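Local structure of FACT-Spt16 (Cicer arietinum, 5CE6) at residues A[50-62]-A[81-93]. The protein is the N-terminal part of a subunit of the histone chaperone FACT, and probably binds histones H3-H4 during transcription. Sequence-based numbering, arbitrary orientation. Where two conformers were deposited one is given.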
loop_
_atom_site.group_PDB
_atom_site.type_symbol
_atom_site.label_atom_id
_atom_site.label_comp_id
_atom_site.label_asym_id
_atom_site.label_seq_id
_atom_site.Cartn_x
_atom_site.Cartn_y
_atom_site.Cartn_z
ATOM N N SER A 50 -20.674 15.184 -0.616
ATOM C CA SER A 50 -21.924 15.672 -0.020
ATOM C C SER A 50 -22.800 14.566 0.572
ATOM O O SER A 50 -24.032 14.685 0.609
ATOM C CB SER A 50 -22.732 16.491 -1.034
ATOM O OG SER A 50 -22.095 17.721 -1.321
ATOM N N SER A 51 -22.170 13.491 1.031
ATOM C CA SER A 51 -22.914 12.315 1.482
ATOM C C SER A 51 -23.558 12.470 2.859
ATOM O O SER A 51 -22.961 13.028 3.782
ATOM C CB SER A 51 -22.025 11.071 1.455
ATOM O OG SER A 51 -20.819 11.287 2.166
ATOM N N ASP A 52 -24.782 11.960 2.976
ATOM C CA ASP A 52 -25.531 11.964 4.222
ATOM C C ASP A 52 -25.248 10.653 4.941
ATOM O O ASP A 52 -25.400 10.546 6.155
ATOM C CB ASP A 52 -27.035 12.060 3.952
ATOM C CG ASP A 52 -27.394 13.172 2.986
ATOM O OD1 ASP A 52 -27.348 14.351 3.396
ATOM O OD2 ASP A 52 -27.740 12.861 1.826
ATOM N N ALA A 53 -24.851 9.650 4.164
ATOM C CA ALA A 53 -24.532 8.332 4.695
ATOM C C ALA A 53 -23.399 7.716 3.879
ATOM O O ALA A 53 -23.220 8.071 2.713
ATOM C CB ALA A 53 -25.767 7.437 4.671
ATOM N N ILE A 54 -22.627 6.811 4.481
ATOM C CA ILE A 54 -21.515 6.168 3.781
ATOM C C ILE A 54 -21.583 4.657 3.953
ATOM O O ILE A 54 -21.702 4.164 5.078
ATOM C CB ILE A 54 -20.150 6.671 4.309
ATOM C CG1 ILE A 54 -20.000 8.171 4.030
ATOM C CG2 ILE A 54 -18.991 5.880 3.689
ATOM C CD1 ILE A 54 -18.871 8.820 4.788
ATOM N N ALA A 55 -21.522 3.932 2.838
ATOM C CA ALA A 55 -21.625 2.475 2.857
ATOM C C ALA A 55 -20.299 1.858 2.468
ATOM O O ALA A 55 -19.723 2.213 1.431
ATOM C CB ALA A 55 -22.720 2.000 1.898
ATOM N N VAL A 56 -19.803 0.940 3.295
ATOM C CA VAL A 56 -18.613 0.177 2.931
ATOM C C VAL A 56 -18.957 -1.301 3.023
ATOM O O VAL A 56 -19.778 -1.703 3.853
ATOM C CB VAL A 56 -17.374 0.512 3.809
ATOM C CG1 VAL A 56 -17.160 2.019 3.888
ATOM C CG2 VAL A 56 -17.507 -0.080 5.204
ATOM N N ALA A 57 -18.346 -2.108 2.163
ATOM C CA ALA A 57 -18.682 -3.527 2.112
ATOM C C ALA A 57 -17.477 -4.362 1.706
ATOM O O ALA A 57 -16.725 -3.985 0.804
ATOM C CB ALA A 57 -19.846 -3.765 1.159
ATOM N N CYS A 58 -17.289 -5.484 2.392
ATOM C CA CYS A 58 -16.161 -6.371 2.146
ATOM C C CYS A 58 -16.654 -7.742 1.714
ATOM O O CYS A 58 -17.628 -8.248 2.256
ATOM C CB CYS A 58 -15.314 -6.506 3.405
ATOM S SG CYS A 58 -14.545 -4.954 3.849
ATOM N N PRO A 59 -15.973 -8.346 0.729
ATOM C CA PRO A 59 -16.344 -9.641 0.154
ATOM C C PRO A 59 -15.950 -10.806 1.058
ATOM O O PRO A 59 -15.265 -10.593 2.051
ATOM C CB PRO A 59 -15.524 -9.680 -1.148
ATOM C CG PRO A 59 -14.328 -8.902 -0.844
ATOM C CD PRO A 59 -14.775 -7.785 0.080
ATOM N N PRO A 60 -16.397 -12.033 0.725
ATOM C CA PRO A 60 -15.941 -13.221 1.457
ATOM C C PRO A 60 -14.421 -13.351 1.390
ATOM O O PRO A 60 -13.802 -12.716 0.537
ATOM C CB PRO A 60 -16.600 -14.374 0.690
ATOM C CG PRO A 60 -17.828 -13.770 0.093
ATOM C CD PRO A 60 -17.443 -12.361 -0.263
ATOM N N PRO A 61 -13.818 -14.142 2.295
ATOM C CA PRO A 61 -12.356 -14.271 2.266
ATOM C C PRO A 61 -11.873 -14.815 0.923
ATOM O O PRO A 61 -12.531 -15.689 0.361
ATOM C CB PRO A 61 -12.075 -15.289 3.372
ATOM C CG PRO A 61 -13.241 -15.187 4.295
ATOM C CD PRO A 61 -14.420 -14.890 3.414
ATOM N N SER A 62 -10.758 -14.295 0.418
ATOM C CA SER A 62 -10.191 -14.758 -0.848
ATOM C C SER A 62 -8.675 -14.864 -0.752
ATOM O O SER A 62 -8.079 -14.410 0.223
ATOM C CB SER A 62 -10.566 -13.818 -1.993
ATOM O OG SER A 62 -11.971 -13.733 -2.141
ATOM N N GLU A 81 -10.395 -7.699 10.127
ATOM C CA GLU A 81 -11.206 -7.799 8.928
ATOM C C GLU A 81 -12.571 -8.346 9.294
ATOM O O GLU A 81 -12.700 -9.162 10.209
ATOM C CB GLU A 81 -10.568 -8.740 7.915
ATOM C CG GLU A 81 -9.332 -8.190 7.230
ATOM C CD GLU A 81 -8.857 -9.085 6.107
ATOM O OE1 GLU A 81 -9.586 -9.228 5.101
ATOM O OE2 GLU A 81 -7.752 -9.648 6.232
ATOM N N PHE A 82 -13.582 -7.906 8.552
ATOM C CA PHE A 82 -14.937 -8.430 8.678
ATOM C C PHE A 82 -15.421 -8.799 7.283
ATOM O O PHE A 82 -16.100 -8.012 6.619
ATOM C CB PHE A 82 -15.855 -7.382 9.322
ATOM C CG PHE A 82 -15.712 -7.275 10.826
ATOM C CD1 PHE A 82 -14.621 -6.627 11.400
ATOM C CD2 PHE A 82 -16.686 -7.800 11.665
ATOM C CE1 PHE A 82 -14.500 -6.525 12.782
ATOM C CE2 PHE A 82 -16.575 -7.703 13.047
ATOM C CZ PHE A 82 -15.484 -7.059 13.609
ATOM N N PRO A 83 -15.050 -9.999 6.810
ATOM C CA PRO A 83 -15.440 -10.407 5.457
ATOM C C PRO A 83 -16.949 -10.605 5.370
ATOM O O PRO A 83 -17.600 -10.817 6.397
ATOM C CB PRO A 83 -14.720 -11.750 5.271
ATOM C CG PRO A 83 -13.638 -11.769 6.316
ATOM C CD PRO A 83 -14.223 -11.019 7.477
ATOM N N GLU A 84 -17.482 -10.533 4.153
ATOM C CA GLU A 84 -18.918 -10.627 3.897
ATOM C C GLU A 84 -19.744 -9.783 4.879
ATOM O O GLU A 84 -20.716 -10.256 5.482
ATOM C CB GLU A 84 -19.382 -12.087 3.873
ATOM C CG GLU A 84 -20.644 -12.306 3.063
ATOM C CD GLU A 84 -21.038 -13.763 2.965
ATOM O OE1 GLU A 84 -21.068 -14.452 4.008
ATOM O OE2 GLU A 84 -21.318 -14.214 1.835
ATOM N N THR A 85 -19.338 -8.524 5.024
ATOM C CA THR A 85 -19.990 -7.604 5.946
ATOM C C THR A 85 -20.251 -6.279 5.243
ATOM O O THR A 85 -19.405 -5.788 4.501
ATOM C CB THR A 85 -19.125 -7.372 7.205
ATOM O OG1 THR A 85 -18.995 -8.600 7.932
ATOM C CG2 THR A 85 -19.742 -6.328 8.125
ATOM N N ILE A 86 -21.433 -5.713 5.470
ATOM C CA ILE A 86 -21.747 -4.370 4.994
ATOM C C ILE A 86 -21.910 -3.444 6.200
ATOM O O ILE A 86 -22.596 -3.790 7.159
ATOM C CB ILE A 86 -23.059 -4.377 4.207
ATOM C CG1 ILE A 86 -22.933 -5.248 2.950
ATOM C CG2 ILE A 86 -23.488 -2.963 3.855
ATOM C CD1 ILE A 86 -24.294 -5.710 2.404
ATOM N N MET A 87 -21.285 -2.272 6.155
ATOM C CA MET A 87 -21.428 -1.308 7.242
ATOM C C MET A 87 -21.837 0.041 6.672
ATOM O O MET A 87 -21.197 0.546 5.745
ATOM C CB MET A 87 -20.117 -1.185 8.026
ATOM C CG MET A 87 -20.158 -0.209 9.174
ATOM S SD MET A 87 -18.766 -0.503 10.287
ATOM C CE MET A 87 -17.381 -0.279 9.182
ATOM N N VAL A 88 -22.901 0.615 7.224
ATOM C CA VAL A 88 -23.416 1.895 6.742
ATOM C C VAL A 88 -23.466 2.940 7.854
ATOM O O VAL A 88 -24.155 2.766 8.863
ATOM C CB VAL A 88 -24.817 1.751 6.119
ATOM C CG1 VAL A 88 -25.355 3.114 5.717
ATOM C CG2 VAL A 88 -24.766 0.831 4.906
ATOM N N PHE A 89 -22.740 4.030 7.648
ATOM C CA PHE A 89 -22.695 5.115 8.616
ATOM C C PHE A 89 -23.732 6.156 8.268
ATOM O O PHE A 89 -23.822 6.565 7.119
ATOM C CB PHE A 89 -21.319 5.773 8.590
ATOM C CG PHE A 89 -20.196 4.826 8.861
ATOM C CD1 PHE A 89 -19.559 4.166 7.816
ATOM C CD2 PHE A 89 -19.775 4.597 10.159
ATOM C CE1 PHE A 89 -18.520 3.287 8.064
ATOM C CE2 PHE A 89 -18.741 3.724 10.422
ATOM C CZ PHE A 89 -18.108 3.065 9.375
ATOM N N THR A 90 -24.528 6.566 9.253
ATOM C CA THR A 90 -25.419 7.707 9.087
ATOM C C THR A 90 -25.109 8.714 10.190
ATOM O O THR A 90 -24.245 8.466 11.028
ATOM C CB THR A 90 -26.922 7.314 9.132
ATOM O OG1 THR A 90 -27.335 7.064 10.481
ATOM C CG2 THR A 90 -27.209 6.088 8.281
ATOM N N LYS A 91 -25.814 9.838 10.197
ATOM C CA LYS A 91 -25.573 10.863 11.210
ATOM C C LYS A 91 -25.726 10.327 12.639
ATOM O O LYS A 91 -24.943 10.672 13.528
ATOM C CB LYS A 91 -26.501 12.063 10.994
ATOM C CG LYS A 91 -26.132 13.288 11.827
ATOM C CD LYS A 91 -26.624 14.569 11.170
ATOM C CE LYS A 91 -25.562 15.664 11.227
ATOM N NZ LYS A 91 -25.438 16.398 9.931
ATOM N N LYS A 92 -26.715 9.464 12.852
ATOM C CA LYS A 92 -27.068 9.039 14.204
ATOM C C LYS A 92 -26.967 7.535 14.434
ATOM O O LYS A 92 -27.128 7.069 15.560
ATOM C CB LYS A 92 -28.479 9.513 14.550
ATOM C CG LYS A 92 -28.661 11.013 14.422
ATOM C CD LYS A 92 -27.680 11.750 15.318
ATOM C CE LYS A 92 -27.944 11.452 16.786
ATOM N NZ LYS A 92 -26.835 11.938 17.661
ATOM N N GLN A 93 -26.715 6.778 13.370
ATOM C CA GLN A 93 -26.652 5.322 13.474
ATOM C C GLN A 93 -25.521 4.729 12.643
ATOM O O GLN A 93 -25.049 5.346 11.686
ATOM C CB GLN A 93 -27.971 4.691 13.015
ATOM C CG GLN A 93 -29.211 5.182 13.745
ATOM C CD GLN A 93 -30.471 4.488 13.270
ATOM O OE1 GLN A 93 -30.800 4.519 12.084
ATOM N NE2 GLN A 93 -31.178 3.850 14.194
HETATM O O HOH W 1 -27.713 10.497 7.823
#
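Val56 and Met87 exchange the straightest backbone hydrogen bonds of this antiparallel pair, N to O 2.8 Å each way and 175° at the hydrogen. Ile54 and Phe89 pair likewise, and Cys58 N reaches Thr85 O at 3.0 Å. Beyond it a G1 beta bulge sets Glu84 and Thr85 against Cys58, and Glu84 N bonds to Pro59 O from above its carbonyl plane. At the other end water links Asp52 O to Lys91 N. Strands 53-58 and 85-89 are the middle pair of the six-stranded mixed sheet of the SPT16 N-terminal lobe. Ile54, Val56, Met87 and Phe89 face helices 26-42 and 69-78; Val56 and Met87 lie side by side, CG2 to CE 4.0 Å. The Phe89 ring turns its CD1 edge to Ile54 O (3.5 Å) and meets Phe36 edge-to-face. On the opposite face, toward helix 168-179, Ala55 CB touches Val88 CG2 at 3.8 Å. Thr90 holds OG1 between its backbone N and carbonyl carbon (chi1 76°), where it accepts from Gln93 N (ST motif) and bonds Gln146, while CG2 meets Ala53 CB; a valine here would lack OG1, and Gln93 N would probably lose its acceptor. Pro61 crosses Pro83 at about a right angle, CD to CB 3.7 Å.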